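Local coordinates for uncharacterized protein Atu2452 (PDB 2R8B) that is of unknown function but is probably a serine hydrolase of the alpha/beta-hydrolase fold, related to the dienelactone hydrolases, at residues N76-F81 and L146-G151; S93-V98 and G102-F107; I154-L159 and P174-E179. All blocks are in the same frame, centred on the assembly; numbering follows the deposited sequence.

Contact 1 (N76-F81 and L146-G151); sequences NQFFDF and LGFSNG. With SO4 (sulfate ion), chain C.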
ATOM      1  N   ASN A  76      10.200  -7.176  -7.905  1.00 61.37           N
ATOM      2  CA  ASN A  76      10.707  -6.273  -8.943  1.00 61.67           C
ATOM      3  C   ASN A  76       9.683  -5.421  -9.656  1.00 61.36           C
ATOM      4  O   ASN A  76      10.089  -4.455 -10.310  1.00 61.39           O
ATOM      5  CB  ASN A  76      11.552  -7.001  -9.976  1.00 61.56           C
ATOM      6  CG  ASN A  76      12.823  -7.484  -9.409  1.00 62.56           C
ATOM      7  OD1 ASN A  76      13.663  -6.694  -8.965  1.00 64.47           O
ATOM      8  ND2 ASN A  76      12.980  -8.799  -9.378  1.00 61.92           N
ATOM      9  N   GLN A  77       8.399  -5.779  -9.560  1.00 60.79           N
ATOM     10  CA  GLN A  77       7.341  -4.930 -10.106  1.00 60.85           C
ATOM     11  C   GLN A  77       7.603  -3.472  -9.776  1.00 60.13           C
ATOM     12  O   GLN A  77       7.880  -2.663 -10.679  1.00 59.27           O
ATOM     13  CB  GLN A  77       5.957  -5.318  -9.590  1.00 60.82           C
ATOM     14  CG  GLN A  77       5.241  -6.305 -10.491  1.00 62.00           C
ATOM     15  CD  GLN A  77       3.750  -6.001 -10.633  1.00 64.36           C
ATOM     16  OE1 GLN A  77       3.064  -5.544  -9.691  1.00 64.63           O
ATOM     17  NE2 GLN A  77       3.240  -6.250 -11.828  1.00 64.67           N
ATOM     18  N   PHE A  78       7.570  -3.153  -8.483  1.00 59.43           N
ATOM     19  CA  PHE A  78       7.612  -1.756  -8.085  1.00 59.09           C
ATOM     20  C   PHE A  78       8.933  -1.131  -7.612  1.00 58.62           C
ATOM     21  O   PHE A  78       8.977   0.087  -7.386  1.00 58.81           O
ATOM     22  CB  PHE A  78       6.487  -1.482  -7.107  1.00 59.16           C
ATOM     23  CG  PHE A  78       5.161  -1.398  -7.767  1.00 60.24           C
ATOM     24  CD1 PHE A  78       4.730  -0.209  -8.331  1.00 60.21           C
ATOM     25  CD2 PHE A  78       4.338  -2.526  -7.863  1.00 63.36           C
ATOM     26  CE1 PHE A  78       3.487  -0.124  -8.949  1.00 59.46           C
ATOM     27  CE2 PHE A  78       3.085  -2.457  -8.494  1.00 61.45           C
ATOM     28  CZ  PHE A  78       2.670  -1.249  -9.038  1.00 59.81           C
ATOM     29  N   PHE A  79       9.992  -1.939  -7.493  1.00 57.86           N
ATOM     30  CA  PHE A  79      11.273  -1.483  -6.965  1.00 57.07           C
ATOM     31  C   PHE A  79      11.835  -0.252  -7.666  1.00 58.09           C
ATOM     32  O   PHE A  79      11.995   0.772  -7.008  1.00 58.51           O
ATOM     33  CB  PHE A  79      12.314  -2.618  -6.932  1.00 56.47           C
ATOM     34  CG  PHE A  79      13.556  -2.313  -6.098  1.00 53.44           C
ATOM     35  CD1 PHE A  79      13.486  -2.261  -4.710  1.00 49.61           C
ATOM     36  CD2 PHE A  79      14.794  -2.124  -6.718  1.00 52.39           C
ATOM     37  CE1 PHE A  79      14.592  -2.011  -3.949  1.00 49.33           C
ATOM     38  CE2 PHE A  79      15.941  -1.886  -5.971  1.00 50.68           C
ATOM     39  CZ  PHE A  79      15.844  -1.827  -4.573  1.00 52.28           C
ATOM     40  N   ASP A  80      12.156  -0.310  -8.962  1.00 58.65           N
ATOM     41  CA  ASP A  80      12.885   0.837  -9.530  1.00 59.39           C
ATOM     42  C   ASP A  80      11.922   1.953  -9.768  1.00 59.52           C
ATOM     43  O   ASP A  80      12.295   3.124  -9.730  1.00 59.53           O
ATOM     44  CB  ASP A  80      13.684   0.514 -10.791  1.00 59.87           C
ATOM     45  CG  ASP A  80      14.002  -0.942 -10.900  1.00 60.97           C
ATOM     46  OD1 ASP A  80      15.160  -1.285 -11.195  1.00 55.64           O
ATOM     47  OD2 ASP A  80      13.053  -1.741 -10.661  1.00 65.94           O
ATOM     48  N   PHE A  81      10.665   1.592  -9.969  1.00 59.99           N
ATOM     49  CA  PHE A  81       9.626   2.591 -10.078  1.00 60.48           C
ATOM     50  C   PHE A  81       9.682   3.593  -8.924  1.00 60.84           C
ATOM     51  O   PHE A  81       9.700   4.811  -9.142  1.00 61.04           O
ATOM     52  CB  PHE A  81       8.270   1.941 -10.110  1.00 60.11           C
ATOM     53  CG  PHE A  81       7.174   2.924 -10.229  1.00 61.59           C
ATOM     54  CD1 PHE A  81       7.077   3.737 -11.361  1.00 62.93           C
ATOM     55  CD2 PHE A  81       6.237   3.073  -9.218  1.00 62.36           C
ATOM     56  CE1 PHE A  81       6.039   4.663 -11.495  1.00 62.30           C
ATOM     57  CE2 PHE A  81       5.175   3.996  -9.357  1.00 61.13           C
ATOM     58  CZ  PHE A  81       5.091   4.792 -10.485  1.00 60.66           C
ATOM     59  N   LEU A 146       3.028   2.468  -1.104  1.00 48.96           N
ATOM     60  CA  LEU A 146       2.343   2.501  -2.366  1.00 49.25           C
ATOM     61  C   LEU A 146       1.988   1.069  -2.694  1.00 49.35           C
ATOM     62  O   LEU A 146       2.824   0.181  -2.583  1.00 49.47           O
ATOM     63  CB  LEU A 146       3.248   3.106  -3.437  1.00 48.94           C
ATOM     64  CG  LEU A 146       2.608   3.027  -4.821  1.00 49.11           C
ATOM     65  CD1 LEU A 146       3.060   4.172  -5.688  1.00 47.66           C
ATOM     66  CD2 LEU A 146       2.931   1.680  -5.461  1.00 47.47           C
ATOM     67  N   GLY A 147       0.754   0.842  -3.112  1.00 50.36           N
ATOM     68  CA  GLY A 147       0.286  -0.511  -3.426  1.00 51.16           C
ATOM     69  C   GLY A 147      -0.648  -0.469  -4.598  1.00 52.19           C
ATOM     70  O   GLY A 147      -1.337   0.543  -4.851  1.00 53.15           O
ATOM     71  N   PHE A 148      -0.647  -1.555  -5.349  1.00 52.85           N
ATOM     72  CA  PHE A 148      -1.563  -1.707  -6.484  1.00 52.84           C
ATOM     73  C   PHE A 148      -2.465  -2.880  -6.219  1.00 53.01           C
ATOM     74  O   PHE A 148      -1.952  -4.003  -5.994  1.00 52.94           O
ATOM     75  CB  PHE A 148      -0.773  -2.012  -7.757  1.00 52.19           C
ATOM     76  CG  PHE A 148      -1.638  -2.362  -8.908  1.00 51.86           C
ATOM     77  CD1 PHE A 148      -2.594  -1.442  -9.377  1.00 51.11           C
ATOM     78  CD2 PHE A 148      -1.512  -3.600  -9.538  1.00 49.99           C
ATOM     79  CE1 PHE A 148      -3.409  -1.754 -10.455  1.00 51.12           C
ATOM     80  CE2 PHE A 148      -2.344  -3.931 -10.615  1.00 49.88           C
ATOM     81  CZ  PHE A 148      -3.301  -3.009 -11.082  1.00 49.79           C
ATOM     82  N   SER A 149      -3.785  -2.630  -6.226  1.00 53.62           N
ATOM     83  CA  SER A 149      -4.791  -3.692  -6.152  1.00 52.72           C
ATOM     84  C   SER A 149      -4.572  -4.497  -4.848  1.00 52.36           C
ATOM     85  O   SER A 149      -4.708  -3.919  -3.757  1.00 52.54           O
ATOM     86  CB  SER A 149      -4.660  -4.582  -7.391  1.00 53.40           C
ATOM     87  OG  SER A 149      -5.866  -5.253  -7.701  1.00 55.38           O
ATOM     88  N   ASN A 150      -4.188  -5.782  -4.946  1.00 51.33           N
ATOM     89  CA  ASN A 150      -3.965  -6.624  -3.752  1.00 50.93           C
ATOM     90  C   ASN A 150      -3.000  -6.031  -2.751  1.00 51.10           C
ATOM     91  O   ASN A 150      -3.147  -6.257  -1.546  1.00 51.46           O
ATOM     92  CB  ASN A 150      -3.456  -8.008  -4.122  1.00 51.01           C
ATOM     93  CG  ASN A 150      -3.081  -8.851  -2.889  1.00 51.15           C
ATOM     94  OD1 ASN A 150      -1.889  -9.124  -2.638  1.00 53.86           O
ATOM     95  ND2 ASN A 150      -4.087  -9.271  -2.123  1.00 49.55           N
ATOM     96  N   GLY A 151      -2.015  -5.290  -3.264  1.00 50.54           N
ATOM     97  CA  GLY A 151      -1.052  -4.601  -2.454  1.00 50.25           C
ATOM     98  C   GLY A 151      -1.626  -3.329  -1.839  1.00 51.15           C
ATOM     99  O   GLY A 151      -1.252  -2.990  -0.705  1.00 51.32           O
TER
HETATM  100  S   SO4 C 250      -7.384  -8.720  -3.510  0.70 93.00           S
HETATM  101  O1  SO4 C 250      -6.808  -7.881  -2.466  0.70 92.80           O
HETATM  102  O2  SO4 C 250      -6.293  -9.248  -4.321  0.70 94.93           O
HETATM  103  O3  SO4 C 250      -8.038  -9.856  -2.866  0.70 93.85           O
HETATM  104  O4  SO4 C 250      -8.310  -7.981  -4.397  0.70 92.31           O

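Contact 2 (S93-V98 and G102-F107); sequences SPVGDV and GAARFF. With SO4 (sulfate ion), chain C.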
ATOM      1  N   SER A  93      10.865  -3.545  -0.970  1.00 55.72           N
ATOM      2  CA  SER A  93       9.847  -4.125  -1.847  1.00 55.27           C
ATOM      3  C   SER A  93       9.778  -5.653  -1.740  1.00 55.15           C
ATOM      4  O   SER A  93      10.604  -6.367  -2.315  1.00 55.34           O
ATOM      5  CB  SER A  93      10.059  -3.654  -3.286  1.00 55.21           C
ATOM      6  OG  SER A  93       9.539  -4.587  -4.202  1.00 54.57           O
ATOM      7  N   PRO A  94       8.789  -6.148  -0.979  1.00 54.76           N
ATOM      8  CA  PRO A  94       8.636  -7.559  -0.690  1.00 55.01           C
ATOM      9  C   PRO A  94       7.785  -8.264  -1.720  1.00 55.67           C
ATOM     10  O   PRO A  94       6.888  -7.631  -2.344  1.00 56.36           O
ATOM     11  CB  PRO A  94       7.890  -7.558   0.646  1.00 55.01           C
ATOM     12  CG  PRO A  94       7.224  -6.194   0.729  1.00 54.29           C
ATOM     13  CD  PRO A  94       7.727  -5.336  -0.355  1.00 54.17           C
ATOM     14  N   VAL A  95       8.049  -9.558  -1.886  1.00 55.90           N
ATOM     15  CA  VAL A  95       7.131 -10.456  -2.602  1.00 56.54           C
ATOM     16  C   VAL A  95       6.163 -11.013  -1.564  1.00 57.12           C
ATOM     17  O   VAL A  95       6.596 -11.382  -0.474  1.00 57.77           O
ATOM     18  CB  VAL A  95       7.885 -11.621  -3.312  1.00 56.57           C
ATOM     19  CG1 VAL A  95       8.696 -12.461  -2.290  1.00 56.40           C
ATOM     20  CG2 VAL A  95       6.928 -12.477  -4.175  1.00 54.55           C
ATOM     21  N   GLY A  96       4.873 -11.050  -1.879  1.00 57.10           N
ATOM     22  CA  GLY A  96       3.881 -11.620  -0.965  1.00 57.74           C
ATOM     23  C   GLY A  96       4.097 -13.086  -0.597  1.00 57.94           C
ATOM     24  O   GLY A  96       4.785 -13.828  -1.292  1.00 57.33           O
ATOM     25  N   ASP A  97       3.494 -13.503   0.502  1.00 58.74           N
ATOM     26  CA  ASP A  97       3.792 -14.802   1.077  1.00 59.64           C
ATOM     27  C   ASP A  97       2.723 -15.836   0.828  1.00 59.93           C
ATOM     28  O   ASP A  97       2.786 -16.928   1.381  1.00 60.24           O
ATOM     29  CB  ASP A  97       4.026 -14.668   2.577  1.00 60.18           C
ATOM     30  CG  ASP A  97       2.865 -14.013   3.301  1.00 63.21           C
ATOM     31  OD1 ASP A  97       2.946 -13.894   4.544  1.00 66.57           O
ATOM     32  OD2 ASP A  97       1.880 -13.602   2.642  1.00 68.12           O
ATOM     33  N   VAL A  98       1.731 -15.494   0.015  1.00 60.34           N
ATOM     34  CA  VAL A  98       0.712 -16.463  -0.374  1.00 60.53           C
ATOM     35  C   VAL A  98       0.886 -16.723  -1.868  1.00 60.85           C
ATOM     36  O   VAL A  98       1.132 -15.801  -2.637  1.00 61.27           O
ATOM     37  CB  VAL A  98      -0.719 -15.940  -0.064  1.00 60.60           C
ATOM     38  CG1 VAL A  98      -1.746 -17.049  -0.247  1.00 60.78           C
ATOM     39  CG2 VAL A  98      -0.796 -15.353   1.346  1.00 59.50           C
ATOM     40  N   GLY A 102       0.676 -20.615  -8.174  1.00 61.10           N
ATOM     41  CA  GLY A 102       1.513 -19.752  -9.000  1.00 59.86           C
ATOM     42  C   GLY A 102       1.556 -18.295  -8.564  1.00 58.91           C
ATOM     43  O   GLY A 102       2.542 -17.860  -7.979  1.00 58.31           O
ATOM     44  N   ALA A 103       0.491 -17.540  -8.847  1.00 58.20           N
ATOM     45  CA  ALA A 103       0.477 -16.084  -8.579  1.00 57.18           C
ATOM     46  C   ALA A 103       0.630 -15.682  -7.082  1.00 56.59           C
ATOM     47  O   ALA A 103      -0.156 -16.083  -6.217  1.00 56.64           O
ATOM     48  CB  ALA A 103      -0.737 -15.424  -9.220  1.00 56.48           C
ATOM     49  N   ALA A 104       1.658 -14.893  -6.788  1.00 55.63           N
ATOM     50  CA  ALA A 104       1.901 -14.471  -5.416  1.00 54.98           C
ATOM     51  C   ALA A 104       0.995 -13.300  -4.984  1.00 54.57           C
ATOM     52  O   ALA A 104       0.714 -12.386  -5.785  1.00 54.51           O
ATOM     53  CB  ALA A 104       3.348 -14.127  -5.240  1.00 54.76           C
ATOM     54  N   ARG A 105       0.524 -13.341  -3.733  1.00 53.85           N
ATOM     55  CA  ARG A 105      -0.278 -12.246  -3.146  1.00 53.37           C
ATOM     56  C   ARG A 105       0.037 -12.102  -1.687  1.00 53.42           C
ATOM     57  O   ARG A 105       0.761 -12.937  -1.132  1.00 53.35           O
ATOM     58  CB  ARG A 105      -1.795 -12.412  -3.347  1.00 53.41           C
ATOM     59  CG  ARG A 105      -2.305 -13.846  -3.465  1.00 53.88           C
ATOM     60  CD  ARG A 105      -3.738 -13.949  -3.946  1.00 52.07           C
ATOM     61  NE  ARG A 105      -4.621 -13.293  -2.995  1.00 51.81           N
ATOM     62  CZ  ARG A 105      -5.373 -12.222  -3.270  1.00 54.09           C
ATOM     63  NH1 ARG A 105      -6.127 -11.679  -2.310  1.00 54.11           N
ATOM     64  NH2 ARG A 105      -5.394 -11.703  -4.504  1.00 52.79           N
ATOM     65  N   PHE A 106      -0.501 -11.044  -1.080  1.00 53.10           N
ATOM     66  CA  PHE A 106      -0.232 -10.742   0.310  1.00 53.33           C
ATOM     67  C   PHE A 106      -1.185 -11.309   1.375  1.00 54.34           C
ATOM     68  O   PHE A 106      -0.937 -11.094   2.576  1.00 55.10           O
ATOM     69  CB  PHE A 106      -0.119  -9.243   0.501  1.00 53.18           C
ATOM     70  CG  PHE A 106       1.139  -8.682  -0.028  1.00 52.29           C
ATOM     71  CD1 PHE A 106       1.167  -8.067  -1.280  1.00 52.40           C
ATOM     72  CD2 PHE A 106       2.328  -8.801   0.699  1.00 52.23           C
ATOM     73  CE1 PHE A 106       2.372  -7.553  -1.815  1.00 50.13           C
ATOM     74  CE2 PHE A 106       3.524  -8.304   0.192  1.00 51.53           C
ATOM     75  CZ  PHE A 106       3.540  -7.672  -1.074  1.00 52.28           C
ATOM     76  N   PHE A 107      -2.266 -11.991   0.967  1.00 54.73           N
ATOM     77  CA  PHE A 107      -3.231 -12.625   1.905  1.00 55.12           C
ATOM     78  C   PHE A 107      -4.232 -13.414   1.124  1.00 56.29           C
ATOM     79  O   PHE A 107      -4.423 -13.177  -0.059  1.00 56.53           O
ATOM     80  CB  PHE A 107      -3.961 -11.624   2.801  1.00 54.76           C
ATOM     81  CG  PHE A 107      -4.828 -10.658   2.047  1.00 53.06           C
ATOM     82  CD1 PHE A 107      -4.271  -9.532   1.443  1.00 52.97           C
ATOM     83  CD2 PHE A 107      -6.188 -10.874   1.940  1.00 53.70           C
ATOM     84  CE1 PHE A 107      -5.033  -8.631   0.740  1.00 53.34           C
ATOM     85  CE2 PHE A 107      -6.969 -10.001   1.230  1.00 55.18           C
ATOM     86  CZ  PHE A 107      -6.369  -8.850   0.624  1.00 55.65           C
TER
HETATM   87  S   SO4 C 250      -7.384  -8.720  -3.510  0.70 93.00           S
HETATM   88  O1  SO4 C 250      -6.808  -7.881  -2.466  0.70 92.80           O
HETATM   89  O2  SO4 C 250      -6.293  -9.248  -4.321  0.70 94.93           O
HETATM   90  O3  SO4 C 250      -8.038  -9.856  -2.866  0.70 93.85           O
HETATM   91  O4  SO4 C 250      -8.310  -7.981  -4.397  0.70 92.31           O

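Contact 3 (I154-L159 and P174-E179); sequences ILANVL and PLIPFE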
ATOM      1  N   ILE A 154      -3.665  -4.658   1.319  1.00 51.36           N
ATOM      2  CA  ILE A 154      -2.961  -4.966   2.568  1.00 51.24           C
ATOM      3  C   ILE A 154      -2.501  -3.635   3.193  1.00 51.23           C
ATOM      4  O   ILE A 154      -2.490  -3.430   4.426  1.00 50.84           O
ATOM      5  CB  ILE A 154      -1.853  -6.067   2.335  1.00 51.16           C
ATOM      6  CG1 ILE A 154      -1.461  -6.843   3.605  1.00 52.12           C
ATOM      7  CG2 ILE A 154      -0.671  -5.598   1.539  1.00 50.63           C
ATOM      8  CD1 ILE A 154      -0.814  -6.107   4.662  1.00 48.23           C
ATOM      9  N   LEU A 155      -2.219  -2.680   2.325  1.00 50.95           N
ATOM     10  CA  LEU A 155      -1.719  -1.411   2.797  1.00 51.30           C
ATOM     11  C   LEU A 155      -2.874  -0.626   3.405  1.00 51.54           C
ATOM     12  O   LEU A 155      -2.740  -0.042   4.485  1.00 52.28           O
ATOM     13  CB  LEU A 155      -1.026  -0.673   1.655  1.00 50.74           C
ATOM     14  CG  LEU A 155      -0.530   0.748   1.870  1.00 52.08           C
ATOM     15  CD1 LEU A 155       0.439   0.854   3.083  1.00 51.08           C
ATOM     16  CD2 LEU A 155       0.097   1.320   0.561  1.00 51.77           C
ATOM     17  N   ALA A 156      -4.024  -0.625   2.728  1.00 51.54           N
ATOM     18  CA  ALA A 156      -5.198  -0.008   3.284  1.00 50.32           C
ATOM     19  C   ALA A 156      -5.507  -0.578   4.664  1.00 50.83           C
ATOM     20  O   ALA A 156      -5.695   0.191   5.606  1.00 52.69           O
ATOM     21  CB  ALA A 156      -6.294  -0.180   2.410  1.00 49.38           C
ATOM     22  N   ASN A 157      -5.518  -1.901   4.840  1.00 50.55           N
ATOM     23  CA  ASN A 157      -5.827  -2.484   6.177  1.00 49.50           C
ATOM     24  C   ASN A 157      -4.788  -2.039   7.246  1.00 49.77           C
ATOM     25  O   ASN A 157      -5.147  -1.803   8.434  1.00 50.80           O
ATOM     26  CB  ASN A 157      -5.968  -4.007   6.122  1.00 48.93           C
ATOM     27  CG  ASN A 157      -6.735  -4.585   7.339  1.00 50.89           C
ATOM     28  OD1 ASN A 157      -7.883  -4.215   7.604  1.00 55.67           O
ATOM     29  ND2 ASN A 157      -6.114  -5.517   8.057  1.00 49.42           N
ATOM     30  N   VAL A 158      -3.522  -1.873   6.851  1.00 48.69           N
ATOM     31  CA  VAL A 158      -2.561  -1.326   7.805  1.00 47.97           C
ATOM     32  C   VAL A 158      -2.945   0.093   8.228  1.00 48.34           C
ATOM     33  O   VAL A 158      -2.989   0.388   9.419  1.00 48.25           O
ATOM     34  CB  VAL A 158      -1.137  -1.313   7.308  1.00 47.69           C
ATOM     35  CG1 VAL A 158      -0.284  -0.732   8.412  1.00 49.07           C
ATOM     36  CG2 VAL A 158      -0.628  -2.731   6.942  1.00 46.90           C
ATOM     37  N   LEU A 159      -3.247   0.959   7.258  1.00 48.85           N
ATOM     38  CA  LEU A 159      -3.801   2.294   7.535  1.00 49.32           C
ATOM     39  C   LEU A 159      -4.939   2.282   8.533  1.00 50.88           C
ATOM     40  O   LEU A 159      -5.096   3.224   9.324  1.00 51.93           O
ATOM     41  CB  LEU A 159      -4.323   2.909   6.248  1.00 48.56           C
ATOM     42  CG  LEU A 159      -3.232   3.073   5.193  1.00 49.35           C
ATOM     43  CD1 LEU A 159      -3.809   3.720   3.928  1.00 49.68           C
ATOM     44  CD2 LEU A 159      -2.015   3.850   5.698  1.00 40.27           C
ATOM     45  N   PRO A 174      -7.637   0.156  -4.920  1.00 50.37           N
ATOM     46  CA  PRO A 174      -7.989  -0.663  -3.769  1.00 51.35           C
ATOM     47  C   PRO A 174      -9.372  -1.266  -3.908  1.00 52.84           C
ATOM     48  O   PRO A 174     -10.180  -0.799  -4.735  1.00 55.08           O
ATOM     49  CB  PRO A 174      -8.054   0.356  -2.640  1.00 50.86           C
ATOM     50  CG  PRO A 174      -8.519   1.584  -3.333  1.00 49.66           C
ATOM     51  CD  PRO A 174      -7.707   1.587  -4.583  1.00 49.90           C
ATOM     52  N   LEU A 175      -9.651  -2.270  -3.077  1.00 53.76           N
ATOM     53  CA  LEU A 175     -10.963  -2.927  -2.975  1.00 54.61           C
ATOM     54  C   LEU A 175     -11.082  -3.240  -1.498  1.00 54.87           C
ATOM     55  O   LEU A 175     -10.375  -4.107  -1.010  1.00 55.93           O
ATOM     56  CB  LEU A 175     -10.929  -4.256  -3.722  1.00 53.71           C
ATOM     57  CG  LEU A 175     -12.201  -5.029  -4.066  1.00 54.64           C
ATOM     58  CD1 LEU A 175     -11.948  -6.549  -3.993  1.00 54.99           C
ATOM     59  CD2 LEU A 175     -13.392  -4.641  -3.252  1.00 50.12           C
ATOM     60  N   ILE A 176     -11.904  -2.519  -0.755  1.00 54.62           N
ATOM     61  CA  ILE A 176     -12.145  -2.919   0.638  1.00 54.15           C
ATOM     62  C   ILE A 176     -13.633  -3.127   0.780  1.00 54.11           C
ATOM     63  O   ILE A 176     -14.394  -2.184   0.566  1.00 53.98           O
ATOM     64  CB  ILE A 176     -11.639  -1.861   1.637  1.00 54.03           C
ATOM     65  CG1 ILE A 176     -10.112  -1.742   1.566  1.00 53.52           C
ATOM     66  CG2 ILE A 176     -12.037  -2.193   3.018  1.00 53.04           C
ATOM     67  CD1 ILE A 176      -9.368  -2.707   2.421  1.00 51.45           C
ATOM     68  N   PRO A 177     -14.044  -4.375   1.100  1.00 54.14           N
ATOM     69  CA  PRO A 177     -15.458  -4.895   1.143  1.00 53.75           C
ATOM     70  C   PRO A 177     -16.228  -4.669   2.431  1.00 53.91           C
ATOM     71  O   PRO A 177     -17.483  -4.742   2.458  1.00 53.64           O
ATOM     72  CB  PRO A 177     -15.289  -6.408   0.954  1.00 52.94           C
ATOM     73  CG  PRO A 177     -13.866  -6.698   1.518  1.00 53.59           C
ATOM     74  CD  PRO A 177     -13.042  -5.423   1.400  1.00 53.34           C
ATOM     75  N   PHE A 178     -15.484  -4.434   3.499  1.00 54.51           N
ATOM     76  CA  PHE A 178     -16.076  -4.393   4.818  1.00 54.72           C
ATOM     77  C   PHE A 178     -16.075  -2.930   5.235  1.00 55.54           C
ATOM     78  O   PHE A 178     -15.552  -2.095   4.528  1.00 55.67           O
ATOM     79  CB  PHE A 178     -15.279  -5.274   5.780  1.00 53.69           C
ATOM     80  CG  PHE A 178     -13.798  -4.935   5.851  1.00 53.13           C
ATOM     81  CD1 PHE A 178     -13.336  -3.924   6.678  1.00 52.77           C
ATOM     82  CD2 PHE A 178     -12.868  -5.649   5.119  1.00 51.72           C
ATOM     83  CE1 PHE A 178     -11.995  -3.618   6.742  1.00 50.87           C
ATOM     84  CE2 PHE A 178     -11.510  -5.356   5.201  1.00 51.34           C
ATOM     85  CZ  PHE A 178     -11.076  -4.346   6.003  1.00 51.04           C
ATOM     86  N   GLU A 179     -16.678  -2.616   6.365  1.00 57.12           N
ATOM     87  CA  GLU A 179     -16.679  -1.243   6.858  1.00 58.59           C
ATOM     88  C   GLU A 179     -15.729  -1.206   8.015  1.00 58.45           C
ATOM     89  O   GLU A 179     -15.939  -1.898   9.024  1.00 58.58           O
ATOM     90  CB  GLU A 179     -18.057  -0.784   7.329  1.00 58.93           C
ATOM     91  CG  GLU A 179     -19.094  -0.813   6.243  1.00 61.94           C
ATOM     92  CD  GLU A 179     -20.472  -0.449   6.757  1.00 65.73           C
ATOM     93  OE1 GLU A 179     -20.758  -0.666   7.965  1.00 66.78           O
ATOM     94  OE2 GLU A 179     -21.270   0.069   5.945  1.00 67.61           O
TER

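Contact 1 (N76-F81 and L146-G151)
Asn150 ND2 is shared by two oxygens of a bound sulfate, near the far end of a segment whose strand residues, Leu146 and Phe148, pack against Phe78 and Phe81 of helix 75-85. The straighter bond runs from Asn150 ND2 to sulfate O1 (3.1 Å, N-H...O angle 159°); the one to O2 is weak. At the other end of the same amide, OD1 accepts a hydrogen bond from Phe106 N, so both branches are in use and the rotation of the group is fixed. The sulfate, probably from the crystallisation liquor, is also hydrogen-bonded by Arg105 and Asn153. The turn between strand and helix matches the nucleophile elbow of alpha/beta hydrolases, GxSxG at Gly147, Ser149 and Gly151. Ser149 has the positive phi (59°) of that turn, which is closed by the bond from Gly151 N to Phe148 O (3.0 Å). Ser149 OG makes a weak hydrogen bond to His230, consistent with a Ser-His-Asp triad that Asp199 would complete. Across to helix 75-85 the contact is wholly apolar. Phe78 points its ring between the strand's two side chains: CD1 lies 3.9 Å from Leu146 CD2, while CZ lies 3.8 Å from Phe148 CB, and the Phe78 side chain crosses both of theirs at about a right angle. In Leu146, CG anti to the backbone N (chi1 174°) extends the side chain toward the helix, and the two methyls then part at CG. CD2 serves Phe78, and CD1 comes up at the edge of the Phe81 ring, 4.2 Å from CE2. Phe81 CD2 also lies in the plane of the Phe78 ring, at its rim. The Phe148 ring has Ser149 CB centred over one face and meets the His230 ring.

Contact 2 (S93-V98 and G102-F107)
Val98, Phe106 and Gly96 bury the most surface here, where the chain leaves strand 90-94 and folds back as a small antiparallel hairpin. A classic beta bulge opens the hairpin: Asp97 and Val98 both face Arg105. Val98 and Arg105 form a hydrogen-bonded pair, Val98 N giving to Arg105 O at 3.0 Å and Arg105 N to Val98 O at 2.8 Å. Asp97 N also comes near Arg105 O, but at an angle too poor for a bond. Val98 CG2 sits beside its own backbone N and reaches past the pair to Phe107 N, 3.7 Å away. Phe106 starts away from the opposite segment, yet the far end of its ring comes back against Gly96, just before the bulge. Gly96 CA lies over one face, 3.8 Å from the ring centroid and displaced toward the rim, a CH-pi contact; Pro94 O comes at the ring's edge. The His69 ring, Met127 and Ile154 also touch Phe106, tying the hairpin to the core. Before the bulge, Val95 CG2 meets Ala104 CB in a loose apolar contact (4.1 Å). Arg105 turns at chi3 (-62°), and its NE gives a hydrogen bond to Phe107 O at 2.9 Å. The turned guanidinium meets the sulfate at its edge, in plane, with two N-H groups on two oxygens: Arg105 NH1 to O3 at 2.7 Å and Arg105 NH2 to O2 at 2.6 Å.

Contact 3 (I154-L159 and P174-E179)
Ala156 and Ile176 make the apolar contact of this small, buried meeting between helix 150-161 and the irregular chain that follows strand 168-172. Ala156 CB meets the end of the isoleucine, CD1, at 4.0 Å. Ile176 divides its branches: with chi1 at -66°, CG1 stands beside the backbone N and carries CD1 to the helix, whereas CG2 turns back over its own segment. There CG2 sits 3.7 Å above the centre of the Phe178 ring and covers one face of it. Leu210 of helix 204-217 touches Ile176 as well, so this side chain is wedged between two helices. The second contact sets a polar group against a ring: Asn157 OD1 lies 3.6 Å from Phe178 CZ. Amide and ring planes stand almost perpendicular, 89° apart, and the oxygen approaches the ring obliquely; no hydrogen bond spans the segments. The amide's orientation is probably set by ND2, hydrogen-bonded to Thr124 OG1 on helix 117-138. Val158 N to Ile154 O and Leu159 N to Leu155 O are i to i+4 helix bonds. Hydrogen bonds outside the contact hold the loop: Leu175 N to the Asn153 side chain, Leu175 O to Tyr115 OH. In alpha/beta hydrolases the helix after the nucleophile elbow is a central one, and the loop after the next strand, the place of 174-179 here, is where many members insert a lid or cap.

In the fold
Contact 3 is the most buried of the three, whereas contacts 1 and 2 are only partly so. Contacts 1 and 3 both use helix 150-161, yet lie on opposite sides of the chain's centre, about 16 Å apart between centres; Leu155 packs on the backbone of Leu146 and Gly147. Contact 2 is nested within the loop that contact 1 closes, and both touch the same sulfate. Their chemistry differs accordingly: contact 1 joins helix to sheet through aromatic and aliphatic side chains alone, contact 2 combines one backbone hydrogen-bonded pair with a ring laid over a glycine, and contact 3 combines one methyl contact with an amide against a ring. Ile154, beside Phe106, connects contacts 2 and 3.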